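Local coordinates for fiber protein (Human adenovirus 16, PDB 3CNC) that forms the trimeric knob at the tip of the viral fiber, which probably attaches the virus to its cell receptor CD46, at residues Y76-F81 with T201-L206. Residues are numbered along the deposited sequence; the frame is centred on the assembly and turned at random.
Sequences YTNTLF and TTEVTL
N78 meets the 201-206 segment with two acceptors, its backbone oxygen and its side-chain oxygen, and each takes one backbone N-H. The stronger bond uses the side-chain amide of N78: L206 N donates to N78 OD1 at 3.0 Å, nearly straight at 166° at the hydrogen. The N-H does not lie on a lone pair; it comes from above the carbonyl plane, 38° out of it. With CG turned beside its own backbone N (chi1 -61°), the amide runs along the V204-T205 backbone, and OD1 also sits 3.3 Å from T205 CA. The second bond, V204 N to N78 O at 3.1 Å, is weak because it is bent. A CA-H contact from E203 reaches the same N78 O, which must also tolerate another acceptor, V204 O.

The two segments belong to loops of the adenovirus fiber knob, an antiparallel beta-sandwich: 76-81 links strands 63-72 and 85-94, while 201-206 leads from strand 185-194 to strand 211-216. Backbone hydrogen bonding between F81 and E200 joins the two loops, and that between L206 and G72 joins 201-206 to the end of strand 63-72.

Within 76-81, the turn uses Y76 O to accept T79 N at 3.1 Å. The threonine hydroxyls are engaged inside their own loop, T77 OG1 with S74 O and T79 OG1 with E75 O. L206, itself buried, brings CD2 to 4.0 Å from L80 CD1, while the F81 ring packs edge-to-face with Y158. The aliphatic part of E203 lies alongside N78, CG 3.7 Å from N78 CB.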
loop_
_atom_site.group_PDB
_atom_site.type_symbol
_atom_site.label_atom_id
_atom_site.label_comp_id
_atom_site.label_asym_id
_atom_site.label_seq_id
_atom_site.Cartn_x
_atom_site.Cartn_y
_atom_site.Cartn_z
ATOM N N TYR A 76 -25.899 1.164 -17.898
ATOM C CA TYR A 76 -26.152 1.737 -16.583
ATOM C C TYR A 76 -24.857 2.130 -15.880
ATOM O O TYR A 76 -24.686 3.290 -15.494
ATOM C CB TYR A 76 -26.928 0.765 -15.687
ATOM C CG TYR A 76 -27.097 1.299 -14.280
ATOM C CD1 TYR A 76 -26.421 0.719 -13.208
ATOM C CD2 TYR A 76 -27.889 2.422 -14.027
ATOM C CE1 TYR A 76 -26.529 1.241 -11.920
ATOM C CE2 TYR A 76 -28.002 2.953 -12.745
ATOM C CZ TYR A 76 -27.320 2.357 -11.698
ATOM O OH TYR A 76 -27.428 2.868 -10.426
ATOM N N THR A 77 -23.952 1.165 -15.708
ATOM C CA THR A 77 -22.687 1.444 -15.035
ATOM C C THR A 77 -21.878 2.459 -15.825
ATOM O O THR A 77 -21.270 3.361 -15.245
ATOM C CB THR A 77 -21.799 0.166 -14.848
ATOM O OG1 THR A 77 -21.303 -0.282 -16.121
ATOM C CG2 THR A 77 -22.594 -0.953 -14.182
ATOM N N ASN A 78 -21.888 2.331 -17.148
ATOM C CA ASN A 78 -21.104 3.237 -17.974
ATOM C C ASN A 78 -21.731 4.610 -18.179
ATOM O O ASN A 78 -21.258 5.416 -18.973
ATOM C CB ASN A 78 -20.769 2.557 -19.304
ATOM C CG ASN A 78 -19.940 1.285 -19.101
ATOM O OD1 ASN A 78 -19.151 1.193 -18.157
ATOM N ND2 ASN A 78 -20.113 0.307 -19.985
ATOM N N THR A 79 -22.777 4.886 -17.418
ATOM C CA THR A 79 -23.454 6.167 -17.502
ATOM C C THR A 79 -23.371 6.859 -16.153
ATOM O O THR A 79 -23.457 8.086 -16.065
ATOM C CB THR A 79 -24.930 5.980 -17.880
ATOM O OG1 THR A 79 -25.011 5.461 -19.210
ATOM C CG2 THR A 79 -25.673 7.299 -17.811
ATOM N N LEU A 80 -23.187 6.056 -15.108
ATOM C CA LEU A 80 -23.107 6.556 -13.745
ATOM C C LEU A 80 -22.332 7.848 -13.570
ATOM O O LEU A 80 -22.689 8.671 -12.725
ATOM C CB LEU A 80 -22.501 5.491 -12.831
ATOM C CG LEU A 80 -23.395 4.306 -12.472
ATOM C CD1 LEU A 80 -22.555 3.224 -11.827
ATOM C CD2 LEU A 80 -24.516 4.765 -11.542
ATOM N N PHE A 81 -21.280 8.043 -14.360
ATOM C CA PHE A 81 -20.467 9.243 -14.217
ATOM C C PHE A 81 -20.878 10.466 -15.024
ATOM O O PHE A 81 -20.052 11.330 -15.331
ATOM C CB PHE A 81 -18.994 8.904 -14.461
ATOM C CG PHE A 81 -18.338 8.183 -13.302
ATOM C CD1 PHE A 81 -17.011 7.781 -13.376
ATOM C CD2 PHE A 81 -19.046 7.925 -12.128
ATOM C CE1 PHE A 81 -16.402 7.135 -12.303
ATOM C CE2 PHE A 81 -18.440 7.278 -11.052
ATOM C CZ PHE A 81 -17.117 6.884 -11.140
ATOM N N THR A 201 -20.053 12.969 -20.232
ATOM C CA THR A 201 -21.272 13.476 -20.855
ATOM C C THR A 201 -21.801 12.372 -21.763
ATOM O O THR A 201 -22.970 12.359 -22.138
ATOM C CB THR A 201 -20.977 14.738 -21.704
ATOM O OG1 THR A 201 -21.028 15.898 -20.869
ATOM C CG2 THR A 201 -21.986 14.885 -22.831
ATOM N N THR A 202 -20.917 11.440 -22.101
ATOM C CA THR A 202 -21.257 10.325 -22.968
ATOM C C THR A 202 -21.156 9.040 -22.171
ATOM O O THR A 202 -20.681 9.045 -21.039
ATOM C CB THR A 202 -20.266 10.228 -24.133
ATOM O OG1 THR A 202 -19.998 11.541 -24.636
ATOM C CG2 THR A 202 -20.835 9.364 -25.253
ATOM N N GLU A 203 -21.616 7.941 -22.753
ATOM C CA GLU A 203 -21.509 6.655 -22.088
ATOM C C GLU A 203 -20.045 6.236 -22.276
ATOM O O GLU A 203 -19.604 5.975 -23.396
ATOM C CB GLU A 203 -22.444 5.631 -22.734
ATOM C CG GLU A 203 -22.217 4.213 -22.250
ATOM C CD GLU A 203 -23.056 3.187 -22.990
ATOM O OE1 GLU A 203 -22.839 1.972 -22.777
ATOM O OE2 GLU A 203 -23.935 3.589 -23.784
ATOM N N VAL A 204 -19.290 6.203 -21.181
ATOM C CA VAL A 204 -17.876 5.826 -21.224
ATOM C C VAL A 204 -17.630 4.714 -20.212
ATOM O O VAL A 204 -18.163 4.758 -19.104
ATOM C CB VAL A 204 -16.965 7.021 -20.855
ATOM C CG1 VAL A 204 -15.521 6.714 -21.233
ATOM C CG2 VAL A 204 -17.451 8.280 -21.552
ATOM N N THR A 205 -16.823 3.724 -20.585
ATOM C CA THR A 205 -16.535 2.616 -19.677
ATOM C C THR A 205 -15.999 3.068 -18.320
ATOM O O THR A 205 -14.978 3.749 -18.231
ATOM C CB THR A 205 -15.529 1.638 -20.281
ATOM O OG1 THR A 205 -16.107 1.022 -21.436
ATOM C CG2 THR A 205 -15.175 0.552 -19.262
ATOM N N LEU A 206 -16.702 2.676 -17.266
ATOM C CA LEU A 206 -16.330 3.034 -15.900
ATOM C C LEU A 206 -15.141 2.191 -15.429
ATOM O O LEU A 206 -15.227 0.966 -15.335
ATOM C CB LEU A 206 -17.538 2.836 -14.971
ATOM C CG LEU A 206 -17.331 2.831 -13.457
ATOM C CD1 LEU A 206 -16.674 4.113 -13.017
ATOM C CD2 LEU A 206 -18.673 2.666 -12.767
#